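Local coordinates for pyocin-S2 (Pseudomonas aeruginosa, PDB 5ODW), which kills sensitive cells by breaking down their chromosomal DNA and inhibiting lipid synthesis, this chain being the N-terminal, mostly helical part without the nuclease domain, at residues C[45-48]-C[49-53]; C[80-83]-C[84-88]; C[150-153]-C[154-158]; C[174-177]-C[178-182]. All coordinates share one frame; numbering follows the deposited sequence.

The four contacts are single helical turns or helix ends, and they fall into two groups at opposite sides of the chain's centre. Contacts 1 and 3, with centres about 10 Å apart, meet where Tyr-152 lies against the start of helix 47-70: Thr-49 OG1 is 3.4 Å from Tyr-152 CE2. Both touch the chain of another protein in the assembly, consistent with a receptor-binding part of the pyocin. Contacts 2 and 4, about 17 Å apart between centres, join through Val-80 CG2 and Leu-179 CD2 at 3.9 Å. Contacts 3 and 4 share helix 153-204, which spans the two groups, with centres about 36 Å apart.

Contact 1. Residues C[45-48]-C[49-53]; sequences PYVG and TGMQE
Val-47 and Met-51 sit one helical turn apart and meet at their inner branches: although Val-47 sets off away from the following turn, its CG1 still comes within 4.3 Å of Met-51 CG. The methionine chain bends at both of its outer torsions, which carries its end off the contact; the side chain also touches Glu-138, Tyr-141 and Gln-142 of helix 133-148. The inner part of Met-51 stays close to the backbone: its CG lies beside its own N (chi1 -74°) and passes 3.5 Å from Val-47 O. That oxygen also takes the amide of Met-51, in a 2.8 Å bond from Met-51 N to Val-47 O. On another side of the turn Thr-49 turns its hydroxyl back along the chain, OG1 standing 3.6 Å from Tyr-46 O. The same Tyr-46 O accepts Gly-50 N at 2.8 Å, the donor tilted 26° from the carbonyl plane. The Tyr-46 ring leads away from this turn, and Pro-45 CD lies over the rim of one of its faces. Further on, Gln-52 N bonds to Gly-48 O at 3.1 Å. The polar grip is thus carried by three backbone carbonyls in succession, while Pro-45, Tyr-46, Val-47 and Met-51 pack on apolar or aromatic side chains of another protein's chain, which suggests that packing contributes much of the contact with that protein here.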
ATOM      1  N   PRO C  45      -4.929  -1.767 -15.341  1.00 25.99           N
ATOM      2  CA  PRO C  45      -4.265  -1.845 -16.654  1.00 25.31           C
ATOM      3  C   PRO C  45      -5.217  -2.090 -17.856  1.00 31.30           C
ATOM      4  O   PRO C  45      -4.783  -2.048 -19.026  1.00 32.82           O
ATOM      5  CB  PRO C  45      -3.270  -2.999 -16.466  1.00 26.21           C
ATOM      6  CG  PRO C  45      -3.578  -3.631 -15.148  1.00 29.70           C
ATOM      7  CD  PRO C  45      -4.826  -3.051 -14.619  1.00 26.10           C
ATOM      8  N   TYR C  46      -6.519  -2.334 -17.574  1.00 26.65           N
ATOM      9  CA  TYR C  46      -7.525  -2.704 -18.582  1.00 26.98           C
ATOM     10  C   TYR C  46      -8.314  -1.540 -19.173  1.00 29.50           C
ATOM     11  O   TYR C  46      -9.090  -1.751 -20.114  1.00 29.17           O
ATOM     12  CB  TYR C  46      -8.526  -3.738 -18.000  1.00 28.49           C
ATOM     13  CG  TYR C  46      -7.920  -4.731 -17.028  1.00 29.67           C
ATOM     14  CD1 TYR C  46      -7.205  -5.833 -17.484  1.00 32.87           C
ATOM     15  CD2 TYR C  46      -8.077  -4.577 -15.651  1.00 28.56           C
ATOM     16  CE1 TYR C  46      -6.622  -6.735 -16.595  1.00 33.52           C
ATOM     17  CE2 TYR C  46      -7.513  -5.482 -14.754  1.00 28.45           C
ATOM     18  CZ  TYR C  46      -6.785  -6.558 -15.230  1.00 36.43           C
ATOM     19  OH  TYR C  46      -6.267  -7.472 -14.347  1.00 36.29           O
ATOM     20  N   VAL C  47      -8.151  -0.328 -18.622  1.00 24.89           N
ATOM     21  CA  VAL C  47      -8.931   0.842 -19.062  1.00 24.46           C
ATOM     22  C   VAL C  47      -8.671   1.162 -20.565  1.00 30.70           C
ATOM     23  O   VAL C  47      -9.615   1.113 -21.361  1.00 31.43           O
ATOM     24  CB  VAL C  47      -8.799   2.083 -18.136  1.00 25.34           C
ATOM     25  CG1 VAL C  47      -9.720   3.196 -18.605  1.00 26.42           C
ATOM     26  CG2 VAL C  47      -9.135   1.725 -16.696  1.00 23.61           C
ATOM     27  N   GLY C  48      -7.407   1.406 -20.923  1.00 26.89           N
ATOM     28  CA  GLY C  48      -6.974   1.705 -22.285  1.00 26.78           C
ATOM     29  C   GLY C  48      -7.515   0.753 -23.326  1.00 30.61           C
ATOM     30  O   GLY C  48      -8.167   1.195 -24.279  1.00 31.65           O
ATOM     31  N   THR C  49      -7.275  -0.567 -23.127  1.00 26.87           N
ATOM     32  CA  THR C  49      -7.729  -1.628 -24.042  1.00 27.42           C
ATOM     33  C   THR C  49      -9.258  -1.820 -23.957  1.00 31.69           C
ATOM     34  O   THR C  49      -9.881  -2.144 -24.967  1.00 32.46           O
ATOM     35  CB  THR C  49      -6.927  -2.933 -23.866  1.00 32.86           C
ATOM     36  OG1 THR C  49      -7.126  -3.442 -22.554  1.00 42.45           O
ATOM     37  CG2 THR C  49      -5.429  -2.755 -24.124  1.00 25.08           C
ATOM     38  N   GLY C  50      -9.841  -1.544 -22.788  1.00 27.09           N
ATOM     39  CA  GLY C  50     -11.285  -1.613 -22.579  1.00 26.98           C
ATOM     40  C   GLY C  50     -12.040  -0.585 -23.393  1.00 29.62           C
ATOM     41  O   GLY C  50     -13.074  -0.888 -23.999  1.00 28.42           O
ATOM     42  N   MET C  51     -11.491   0.637 -23.422  1.00 26.40           N
ATOM     43  CA  MET C  51     -12.025   1.771 -24.166  1.00 26.95           C
ATOM     44  C   MET C  51     -11.876   1.544 -25.671  1.00 34.05           C
ATOM     45  O   MET C  51     -12.813   1.829 -26.428  1.00 32.86           O
ATOM     46  CB  MET C  51     -11.363   3.080 -23.700  1.00 29.09           C
ATOM     47  CG  MET C  51     -11.852   3.585 -22.310  1.00 32.60           C
ATOM     48  SD  MET C  51     -13.616   3.371 -21.835  1.00 36.94           S
ATOM     49  CE  MET C  51     -14.419   4.530 -22.938  1.00 34.68           C
ATOM     50  N   GLN C  52     -10.707   0.967 -26.079  1.00 33.55           N
ATOM     51  CA  GLN C  52     -10.306   0.566 -27.437  1.00 34.19           C
ATOM     52  C   GLN C  52     -11.258  -0.527 -27.965  1.00 39.07           C
ATOM     53  O   GLN C  52     -11.663  -0.460 -29.126  1.00 40.67           O
ATOM     54  CB  GLN C  52      -8.860   0.037 -27.400  1.00 35.27           C
ATOM     55  CG  GLN C  52      -8.241  -0.334 -28.746  1.00 59.59           C
ATOM     56  CD  GLN C  52      -7.067  -1.283 -28.573  1.00 82.75           C
ATOM     57  OE1 GLN C  52      -6.062  -0.968 -27.905  1.00 72.26           O
ATOM     58  NE2 GLN C  52      -7.169  -2.476 -29.167  1.00 79.81           N
ATOM     59  N   GLU C  53     -11.605  -1.530 -27.124  1.00 34.01           N
ATOM     60  CA  GLU C  53     -12.501  -2.633 -27.493  1.00 33.36           C
ATOM     61  C   GLU C  53     -13.946  -2.164 -27.616  1.00 40.74           C
ATOM     62  O   GLU C  53     -14.690  -2.688 -28.454  1.00 42.41           O
ATOM     63  CB  GLU C  53     -12.389  -3.815 -26.511  1.00 33.30           C
ATOM     64  CG  GLU C  53     -11.094  -4.613 -26.594  1.00 36.14           C
ATOM     65  CD  GLU C  53     -10.723  -5.100 -27.979  1.00 69.64           C
ATOM     66  OE1 GLU C  53     -11.475  -5.932 -28.541  1.00 74.94           O
ATOM     67  OE2 GLU C  53      -9.690  -4.633 -28.514  1.00 67.53           O
TER

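Contact 2. Residues C[80-83]-C[84-88]; sequences VDEL and KSEAG
Asp-81 and Lys-84 run alongside each other in the same direction and close a salt bridge of 2.8 Å between Asp-81 OD1 and Lys-84 NZ. The ammonium reaches that oxygen from above the carboxylate, 57° out of its plane. The lysine bends at chi3 (-74°), bringing CE within 4.0 Å of Val-80 CG1. Lys-84 NZ is also hydrogen-bonded to Gly-91 O, which ties the loop beyond this helix back to its last turns. At the other flank Glu-86 approaches two residues: its OE1 is 3.6 Å from Leu-83 CD2, and its OE2 is 3.8 Å from Glu-82 OE1. Two carboxylates so close would be expected to disfavour each other if both are charged. Beneath these groups the backbone holds the spacing, with Lys-84 N to Val-80 O at 2.8 Å and Glu-86 N to Glu-82 O also at 2.8 Å. Leu-83 packs against Ile-105 and Leu-109 of helix 96-121. The chain then leaves the helix at Gly-88, whose N bonds to Ser-85 O at 2.9 Å, while the amide of the next residue returns to Lys-84 O. With positive phi at Gly-88, this is a Schellman motif ending helix 72-86.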
ATOM      1  N   VAL C  80     -42.199 -10.142 -44.972  1.00 42.98           N
ATOM      2  CA  VAL C  80     -43.593 -10.380 -45.336  1.00 41.87           C
ATOM      3  C   VAL C  80     -43.609 -11.279 -46.574  1.00 44.73           C
ATOM      4  O   VAL C  80     -44.309 -12.290 -46.574  1.00 44.35           O
ATOM      5  CB  VAL C  80     -44.339  -9.020 -45.546  1.00 45.27           C
ATOM      6  CG1 VAL C  80     -45.698  -9.194 -46.235  1.00 44.89           C
ATOM      7  CG2 VAL C  80     -44.506  -8.278 -44.225  1.00 44.82           C
ATOM      8  N   ASP C  81     -42.788 -10.944 -47.589  1.00 41.43           N
ATOM      9  CA  ASP C  81     -42.700 -11.700 -48.838  1.00 41.96           C
ATOM     10  C   ASP C  81     -42.131 -13.122 -48.641  1.00 48.80           C
ATOM     11  O   ASP C  81     -42.632 -14.044 -49.293  1.00 49.33           O
ATOM     12  CB  ASP C  81     -41.961 -10.910 -49.928  1.00 43.43           C
ATOM     13  CG  ASP C  81     -42.792  -9.788 -50.551  1.00 53.31           C
ATOM     14  OD1 ASP C  81     -43.760  -9.315 -49.896  1.00 52.76           O
ATOM     15  OD2 ASP C  81     -42.454  -9.354 -51.671  1.00 61.91           O
ATOM     16  N   GLU C  82     -41.176 -13.314 -47.727  1.00 45.83           N
ATOM     17  CA  GLU C  82     -40.681 -14.663 -47.413  1.00 46.13           C
ATOM     18  C   GLU C  82     -41.757 -15.539 -46.746  1.00 49.01           C
ATOM     19  O   GLU C  82     -41.934 -16.696 -47.110  1.00 49.06           O
ATOM     20  CB  GLU C  82     -39.440 -14.602 -46.525  1.00 47.86           C
ATOM     21  CG  GLU C  82     -38.129 -14.519 -47.286  1.00 65.55           C
ATOM     22  CD  GLU C  82     -37.892 -15.728 -48.169  1.00 99.75           C
ATOM     23  OE1 GLU C  82     -38.815 -16.553 -48.305  1.00 97.62           O
ATOM     24  OE2 GLU C  82     -36.783 -15.853 -48.727  1.00 92.61           O
ATOM     25  N   LEU C  83     -42.472 -14.975 -45.772  1.00 44.27           N
ATOM     26  CA  LEU C  83     -43.584 -15.658 -45.102  1.00 43.99           C
ATOM     27  C   LEU C  83     -44.748 -15.914 -46.034  1.00 48.84           C
ATOM     28  O   LEU C  83     -45.405 -16.943 -45.901  1.00 49.91           O
ATOM     29  CB  LEU C  83     -44.086 -14.857 -43.902  1.00 43.47           C
ATOM     30  CG  LEU C  83     -43.217 -14.852 -42.658  1.00 48.46           C
ATOM     31  CD1 LEU C  83     -43.808 -13.931 -41.627  1.00 48.66           C
ATOM     32  CD2 LEU C  83     -43.055 -16.257 -42.061  1.00 50.90           C
ATOM     33  N   LYS C  84     -45.028 -14.964 -46.944  1.00 44.52           N
ATOM     34  CA  LYS C  84     -46.086 -15.043 -47.952  1.00 44.46           C
ATOM     35  C   LYS C  84     -45.838 -16.270 -48.846  1.00 48.31           C
ATOM     36  O   LYS C  84     -46.742 -17.091 -49.040  1.00 47.22           O
ATOM     37  CB  LYS C  84     -46.046 -13.774 -48.819  1.00 46.78           C
ATOM     38  CG  LYS C  84     -47.393 -13.214 -49.241  1.00 49.61           C
ATOM     39  CD  LYS C  84     -47.218 -12.121 -50.302  1.00 57.27           C
ATOM     40  CE  LYS C  84     -46.689 -10.822 -49.743  1.00 66.19           C
ATOM     41  NZ  LYS C  84     -46.371  -9.837 -50.808  1.00 74.06           N
ATOM     42  N   SER C  85     -44.587 -16.401 -49.357  1.00 45.33           N
ATOM     43  CA  SER C  85     -44.183 -17.495 -50.236  1.00 45.44           C
ATOM     44  C   SER C  85     -43.982 -18.801 -49.495  1.00 48.29           C
ATOM     45  O   SER C  85     -44.348 -19.848 -50.034  1.00 49.74           O
ATOM     46  CB  SER C  85     -42.972 -17.115 -51.073  1.00 49.22           C
ATOM     47  OG  SER C  85     -43.424 -16.386 -52.206  1.00 59.77           O
ATOM     48  N   GLU C  86     -43.478 -18.743 -48.243  1.00 42.38           N
ATOM     49  CA  GLU C  86     -43.310 -19.910 -47.365  1.00 42.13           C
ATOM     50  C   GLU C  86     -44.663 -20.604 -47.099  1.00 46.31           C
ATOM     51  O   GLU C  86     -44.687 -21.801 -46.809  1.00 48.44           O
ATOM     52  CB  GLU C  86     -42.707 -19.483 -46.025  1.00 43.06           C
ATOM     53  CG  GLU C  86     -41.193 -19.524 -46.014  1.00 53.78           C
ATOM     54  CD  GLU C  86     -40.538 -18.824 -44.845  1.00 70.05           C
ATOM     55  OE1 GLU C  86     -41.112 -18.837 -43.731  1.00 69.87           O
ATOM     56  OE2 GLU C  86     -39.420 -18.294 -45.038  1.00 62.17           O
ATOM     57  N   ALA C  87     -45.784 -19.849 -47.232  1.00 39.51           N
ATOM     58  CA  ALA C  87     -47.150 -20.304 -47.032  1.00 38.11           C
ATOM     59  C   ALA C  87     -47.841 -20.665 -48.363  1.00 44.24           C
ATOM     60  O   ALA C  87     -49.041 -20.928 -48.395  1.00 42.99           O
ATOM     61  CB  ALA C  87     -47.923 -19.227 -46.312  1.00 37.35           C
ATOM     62  N   GLY C  88     -47.093 -20.656 -49.453  1.00 43.72           N
ATOM     63  CA  GLY C  88     -47.646 -20.983 -50.759  1.00 45.29           C
ATOM     64  C   GLY C  88     -48.357 -19.876 -51.502  1.00 52.51           C
ATOM     65  O   GLY C  88     -48.729 -20.077 -52.658  1.00 52.06           O
TER

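Contact 3. Residues C[150-153]-C[154-158]; sequences KFYG and EFLDR
Lys-150 reaches forward from the loop over the first turn of the next helix and meets Phe-155 and Glu-154 on the way. Its CB points toward that turn, and CG, set between the backbone N and the carbonyl carbon (chi1 59°), arrives in plane at the edge of the Phe-155 ring, 3.8 Å from Phe-155 CE2. Beyond CG the chain runs extended and roughly perpendicular to both partners. CD comes within 3.8 Å of Glu-154 OE1. CE touches both partners, 3.4 Å from Glu-154 OE1 and 3.6 Å from Phe-155 CZ. At the tip, NZ makes a long salt bridge of 3.8 Å to Glu-154 OE2, but its stronger partner is an acidic side chain of the chain of another protein. Phe-155 is bordered further along its edge by Phe-151 O, and the CG of Glu-154 lies over the rim of one ring face. The helix opens with Leu-156 N bonding almost straight to Tyr-152 O at 3.0 Å (173° at the hydrogen); alongside, Leu-156 CD2 meets the edge of the Tyr-152 ring. Next, Asp-157 N bonds to Gly-153 O. Tyr-152 and Leu-156 lie against both helix 133-148, at Tyr-141, and helix 47-70, at Glu-53, while Asp-157 OD1 is hydrogen-bonded to Tyr-26 OH at the end of strand 24-26.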
ATOM      1  N   LYS C 150     -11.272  -3.669 -12.410  1.00 37.18           N
ATOM      2  CA  LYS C 150     -11.222  -5.026 -12.952  1.00 36.88           C
ATOM      3  C   LYS C 150     -11.349  -5.079 -14.478  1.00 38.52           C
ATOM      4  O   LYS C 150     -11.478  -4.046 -15.143  1.00 37.18           O
ATOM      5  CB  LYS C 150     -12.229  -5.961 -12.257  1.00 40.88           C
ATOM      6  CG  LYS C 150     -13.698  -5.574 -12.326  1.00 48.07           C
ATOM      7  CD  LYS C 150     -14.479  -6.371 -11.283  1.00 55.86           C
ATOM      8  CE  LYS C 150     -15.965  -6.307 -11.490  1.00 57.12           C
ATOM      9  NZ  LYS C 150     -16.666  -7.269 -10.618  1.00 60.71           N
ATOM     10  N   PHE C 151     -11.230  -6.304 -15.017  1.00 34.21           N
ATOM     11  CA  PHE C 151     -11.267  -6.627 -16.430  1.00 33.03           C
ATOM     12  C   PHE C 151     -12.557  -6.186 -17.110  1.00 36.10           C
ATOM     13  O   PHE C 151     -13.643  -6.431 -16.590  1.00 36.94           O
ATOM     14  CB  PHE C 151     -10.981  -8.115 -16.644  1.00 35.21           C
ATOM     15  CG  PHE C 151     -10.829  -8.483 -18.097  1.00 36.69           C
ATOM     16  CD1 PHE C 151      -9.753  -8.014 -18.839  1.00 38.69           C
ATOM     17  CD2 PHE C 151     -11.779  -9.271 -18.733  1.00 38.37           C
ATOM     18  CE1 PHE C 151      -9.630  -8.343 -20.189  1.00 40.05           C
ATOM     19  CE2 PHE C 151     -11.648  -9.598 -20.081  1.00 41.15           C
ATOM     20  CZ  PHE C 151     -10.586  -9.121 -20.804  1.00 38.93           C
ATOM     21  N   TYR C 152     -12.411  -5.547 -18.288  1.00 32.04           N
ATOM     22  CA  TYR C 152     -13.469  -4.961 -19.103  1.00 32.36           C
ATOM     23  C   TYR C 152     -14.501  -5.947 -19.620  1.00 40.66           C
ATOM     24  O   TYR C 152     -15.671  -5.591 -19.686  1.00 43.22           O
ATOM     25  CB  TYR C 152     -12.898  -4.120 -20.257  1.00 33.04           C
ATOM     26  CG  TYR C 152     -11.996  -4.852 -21.228  1.00 35.18           C
ATOM     27  CD1 TYR C 152     -12.518  -5.478 -22.360  1.00 37.65           C
ATOM     28  CD2 TYR C 152     -10.610  -4.833 -21.074  1.00 35.53           C
ATOM     29  CE1 TYR C 152     -11.691  -6.139 -23.270  1.00 37.79           C
ATOM     30  CE2 TYR C 152      -9.771  -5.460 -21.998  1.00 37.08           C
ATOM     31  CZ  TYR C 152     -10.319  -6.130 -23.082  1.00 44.13           C
ATOM     32  OH  TYR C 152      -9.499  -6.757 -23.983  1.00 46.40           O
ATOM     33  N   GLY C 153     -14.068  -7.158 -19.956  1.00 38.76           N
ATOM     34  CA  GLY C 153     -14.881  -8.245 -20.500  1.00 40.17           C
ATOM     35  C   GLY C 153     -16.355  -8.333 -20.146  1.00 46.04           C
ATOM     36  O   GLY C 153     -17.198  -8.362 -21.051  1.00 46.85           O
ATOM     37  N   GLU C 154     -16.679  -8.390 -18.830  1.00 41.83           N
ATOM     38  CA  GLU C 154     -18.070  -8.504 -18.351  1.00 41.42           C
ATOM     39  C   GLU C 154     -18.896  -7.250 -18.633  1.00 40.91           C
ATOM     40  O   GLU C 154     -20.070  -7.361 -18.987  1.00 42.27           O
ATOM     41  CB  GLU C 154     -18.143  -8.915 -16.856  1.00 43.82           C
ATOM     42  CG  GLU C 154     -17.696  -7.855 -15.850  1.00 55.30           C
ATOM     43  CD  GLU C 154     -17.157  -8.363 -14.529  1.00 70.44           C
ATOM     44  OE1 GLU C 154     -15.943  -8.177 -14.275  1.00 62.43           O
ATOM     45  OE2 GLU C 154     -17.951  -8.932 -13.744  1.00 56.99           O
ATOM     46  N   PHE C 155     -18.273  -6.067 -18.496  1.00 32.44           N
ATOM     47  CA  PHE C 155     -18.902  -4.762 -18.705  1.00 30.75           C
ATOM     48  C   PHE C 155     -19.239  -4.554 -20.157  1.00 34.34           C
ATOM     49  O   PHE C 155     -20.383  -4.190 -20.469  1.00 35.27           O
ATOM     50  CB  PHE C 155     -17.990  -3.619 -18.208  1.00 30.81           C
ATOM     51  CG  PHE C 155     -17.665  -3.748 -16.748  1.00 31.13           C
ATOM     52  CD1 PHE C 155     -18.625  -3.459 -15.775  1.00 34.49           C
ATOM     53  CD2 PHE C 155     -16.424  -4.217 -16.337  1.00 31.45           C
ATOM     54  CE1 PHE C 155     -18.338  -3.618 -14.416  1.00 35.28           C
ATOM     55  CE2 PHE C 155     -16.135  -4.367 -14.975  1.00 34.46           C
ATOM     56  CZ  PHE C 155     -17.093  -4.060 -14.025  1.00 33.40           C
ATOM     57  N   LEU C 156     -18.236  -4.794 -21.039  1.00 27.88           N
ATOM     58  CA  LEU C 156     -18.326  -4.667 -22.479  1.00 27.19           C
ATOM     59  C   LEU C 156     -19.424  -5.571 -23.041  1.00 32.99           C
ATOM     60  O   LEU C 156     -20.231  -5.091 -23.838  1.00 33.53           O
ATOM     61  CB  LEU C 156     -16.948  -4.963 -23.098  1.00 26.72           C
ATOM     62  CG  LEU C 156     -16.815  -4.958 -24.626  1.00 31.79           C
ATOM     63  CD1 LEU C 156     -17.108  -3.582 -25.225  1.00 31.81           C
ATOM     64  CD2 LEU C 156     -15.441  -5.409 -25.024  1.00 35.65           C
ATOM     65  N   ASP C 157     -19.487  -6.851 -22.595  1.00 29.27           N
ATOM     66  CA  ASP C 157     -20.493  -7.803 -23.050  1.00 29.69           C
ATOM     67  C   ASP C 157     -21.890  -7.360 -22.643  1.00 33.91           C
ATOM     68  O   ASP C 157     -22.808  -7.417 -23.464  1.00 33.99           O
ATOM     69  CB  ASP C 157     -20.178  -9.223 -22.554  1.00 32.60           C
ATOM     70  CG  ASP C 157     -19.118  -9.969 -23.367  1.00 45.30           C
ATOM     71  OD1 ASP C 157     -18.716  -9.453 -24.441  1.00 43.93           O
ATOM     72  OD2 ASP C 157     -18.710 -11.094 -22.942  1.00 52.79           O
ATOM     73  N   ARG C 158     -22.034  -6.848 -21.403  1.00 30.02           N
ATOM     74  CA  ARG C 158     -23.308  -6.344 -20.888  1.00 29.71           C
ATOM     75  C   ARG C 158     -23.779  -5.103 -21.647  1.00 33.20           C
ATOM     76  O   ARG C 158     -24.931  -5.071 -22.061  1.00 32.12           O
ATOM     77  CB  ARG C 158     -23.259  -6.114 -19.363  1.00 27.19           C
ATOM     78  CG  ARG C 158     -24.632  -5.819 -18.748  1.00 34.27           C
ATOM     79  CD  ARG C 158     -25.219  -6.963 -17.929  1.00 38.19           C
ATOM     80  NE  ARG C 158     -26.241  -6.474 -16.991  1.00 45.24           N
ATOM     81  CZ  ARG C 158     -27.551  -6.630 -17.149  1.00 70.84           C
ATOM     82  NH1 ARG C 158     -28.025  -7.306 -18.191  1.00 67.87           N
ATOM     83  NH2 ARG C 158     -28.399  -6.128 -16.259  1.00 63.23           N
TER

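Contact 4. Residues C[174-177]-C[178-182]; sequences AQIA and ILKQT
Leu-179 and Gln-175 hold the packed side of this turn. Leu-179 N bonds to Gln-175 O at 2.9 Å, and the leucine folds back over the same carbonyl: with CG beside its own N (chi1 -69°), Leu-179 CG comes 3.4 Å from Gln-175 O. The leucine side chain also touches Val-106 and Met-110 of helix 96-121. Ile-178 repeats the gesture one residue earlier, its CG1 lying 3.4 Å from Ala-174 O, the acceptor of its own amide, while its side chain touches Thr-76 of helix 72-86. The chain of Gln-175 packs on that helix too, along Leu-72, Glu-75 and Glu-79.

The looser side belongs to Ala-177, Lys-180 and Gln-181, which are exposed. Here the meeting of side chains is slight: Lys-180 runs along Ile-176, with Ile-176 CG2 4.0 Å from Lys-180 CD. Ile-176 also touches Leu-117 of helix 96-121, so it borders the packed side. The backbone nevertheless stays regular, with Lys-180 N to Ile-176 O at 2.8 Å and Gln-181 N to Ala-177 O at 3.2 Å. At the following turn Ile-178 O is gripped twice, by Thr-182 N and by Thr-182 OG1, each at 3.0 Å and coming from opposite faces of the carbonyl plane. One stripe buried against two helices and another facing solvent make this an amphipathic stretch of helix 153-204, as in a helical bundle.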
ATOM      1  N   ALA C 174     -40.774   0.708 -34.977  1.00 47.15           N
ATOM      2  CA  ALA C 174     -40.929   1.247 -36.332  1.00 46.98           C
ATOM      3  C   ALA C 174     -41.548   0.234 -37.307  1.00 49.70           C
ATOM      4  O   ALA C 174     -42.309   0.633 -38.196  1.00 49.80           O
ATOM      5  CB  ALA C 174     -39.587   1.712 -36.856  1.00 47.23           C
ATOM      6  N   GLN C 175     -41.206  -1.070 -37.148  1.00 43.64           N
ATOM      7  CA  GLN C 175     -41.721  -2.167 -37.973  1.00 42.33           C
ATOM      8  C   GLN C 175     -43.219  -2.352 -37.789  1.00 47.55           C
ATOM      9  O   GLN C 175     -43.910  -2.653 -38.761  1.00 47.00           O
ATOM     10  CB  GLN C 175     -40.981  -3.480 -37.692  1.00 42.39           C
ATOM     11  CG  GLN C 175     -39.632  -3.573 -38.400  1.00 45.01           C
ATOM     12  CD  GLN C 175     -38.969  -4.913 -38.248  1.00 49.14           C
ATOM     13  OE1 GLN C 175     -38.625  -5.565 -39.228  1.00 45.61           O
ATOM     14  NE2 GLN C 175     -38.724  -5.340 -37.023  1.00 36.62           N
ATOM     15  N   ILE C 176     -43.721  -2.159 -36.541  1.00 45.29           N
ATOM     16  CA  ILE C 176     -45.149  -2.247 -36.199  1.00 45.33           C
ATOM     17  C   ILE C 176     -45.916  -1.130 -36.936  1.00 50.74           C
ATOM     18  O   ILE C 176     -46.988  -1.393 -37.479  1.00 51.41           O
ATOM     19  CB  ILE C 176     -45.399  -2.283 -34.656  1.00 48.19           C
ATOM     20  CG1 ILE C 176     -44.753  -3.542 -34.030  1.00 46.52           C
ATOM     21  CG2 ILE C 176     -46.912  -2.261 -34.351  1.00 50.51           C
ATOM     22  CD1 ILE C 176     -44.483  -3.487 -32.606  1.00 43.88           C
ATOM     23  N   ALA C 177     -45.325   0.085 -37.009  1.00 46.87           N
ATOM     24  CA  ALA C 177     -45.880   1.235 -37.725  1.00 47.48           C
ATOM     25  C   ALA C 177     -46.037   0.907 -39.214  1.00 50.41           C
ATOM     26  O   ALA C 177     -47.086   1.210 -39.800  1.00 51.64           O
ATOM     27  CB  ALA C 177     -44.977   2.446 -37.548  1.00 48.86           C
ATOM     28  N   ILE C 178     -45.011   0.248 -39.805  1.00 44.20           N
ATOM     29  CA  ILE C 178     -44.991  -0.187 -41.212  1.00 42.82           C
ATOM     30  C   ILE C 178     -46.077  -1.239 -41.452  1.00 49.60           C
ATOM     31  O   ILE C 178     -46.765  -1.170 -42.472  1.00 50.86           O
ATOM     32  CB  ILE C 178     -43.584  -0.690 -41.695  1.00 43.18           C
ATOM     33  CG1 ILE C 178     -42.500   0.406 -41.565  1.00 42.57           C
ATOM     34  CG2 ILE C 178     -43.675  -1.207 -43.124  1.00 42.55           C
ATOM     35  CD1 ILE C 178     -41.122   0.000 -41.953  1.00 40.36           C
ATOM     36  N   LEU C 179     -46.216  -2.208 -40.519  1.00 46.77           N
ATOM     37  CA  LEU C 179     -47.195  -3.290 -40.617  1.00 47.03           C
ATOM     38  C   LEU C 179     -48.619  -2.812 -40.375  1.00 53.97           C
ATOM     39  O   LEU C 179     -49.523  -3.375 -40.975  1.00 54.86           O
ATOM     40  CB  LEU C 179     -46.838  -4.485 -39.719  1.00 46.73           C
ATOM     41  CG  LEU C 179     -45.606  -5.292 -40.145  1.00 50.63           C
ATOM     42  CD1 LEU C 179     -44.985  -6.018 -38.968  1.00 50.21           C
ATOM     43  CD2 LEU C 179     -45.937  -6.257 -41.267  1.00 53.52           C
ATOM     44  N   LYS C 180     -48.824  -1.767 -39.535  1.00 51.43           N
ATOM     45  CA  LYS C 180     -50.140  -1.160 -39.264  1.00 52.08           C
ATOM     46  C   LYS C 180     -50.669  -0.527 -40.560  1.00 55.47           C
ATOM     47  O   LYS C 180     -51.835  -0.718 -40.906  1.00 54.64           O
ATOM     48  CB  LYS C 180     -50.034  -0.095 -38.153  1.00 55.13           C
ATOM     49  CG  LYS C 180     -51.049  -0.266 -37.031  1.00 63.85           C
ATOM     50  CD  LYS C 180     -50.413  -0.862 -35.773  1.00 70.89           C
ATOM     51  CE  LYS C 180     -51.378  -0.978 -34.613  1.00 71.80           C
ATOM     52  NZ  LYS C 180     -50.710  -1.495 -33.389  1.00 73.22           N
ATOM     53  N   GLN C 181     -49.784   0.195 -41.289  1.00 52.60           N
ATOM     54  CA  GLN C 181     -50.084   0.845 -42.567  1.00 52.79           C
ATOM     55  C   GLN C 181     -50.294  -0.193 -43.664  1.00 55.35           C
ATOM     56  O   GLN C 181     -51.191  -0.008 -44.491  1.00 56.14           O
ATOM     57  CB  GLN C 181     -48.985   1.851 -42.955  1.00 54.38           C
ATOM     58  CG  GLN C 181     -49.316   2.672 -44.215  1.00 58.34           C
ATOM     59  CD  GLN C 181     -48.328   3.779 -44.519  1.00 70.73           C
ATOM     60  OE1 GLN C 181     -47.402   4.032 -43.741  1.00 61.22           O
ATOM     61  NE2 GLN C 181     -48.490   4.475 -45.650  1.00 65.45           N
ATOM     62  N   THR C 182     -49.490  -1.289 -43.663  1.00 49.33           N
ATOM     63  CA  THR C 182     -49.634  -2.388 -44.623  1.00 48.11           C
ATOM     64  C   THR C 182     -50.964  -3.124 -44.391  1.00 51.99           C
ATOM     65  O   THR C 182     -51.683  -3.373 -45.360  1.00 51.09           O
ATOM     66  CB  THR C 182     -48.400  -3.292 -44.641  1.00 53.46           C
ATOM     67  OG1 THR C 182     -47.279  -2.517 -45.069  1.00 54.90           O
ATOM     68  CG2 THR C 182     -48.562  -4.480 -45.583  1.00 49.35           C
TER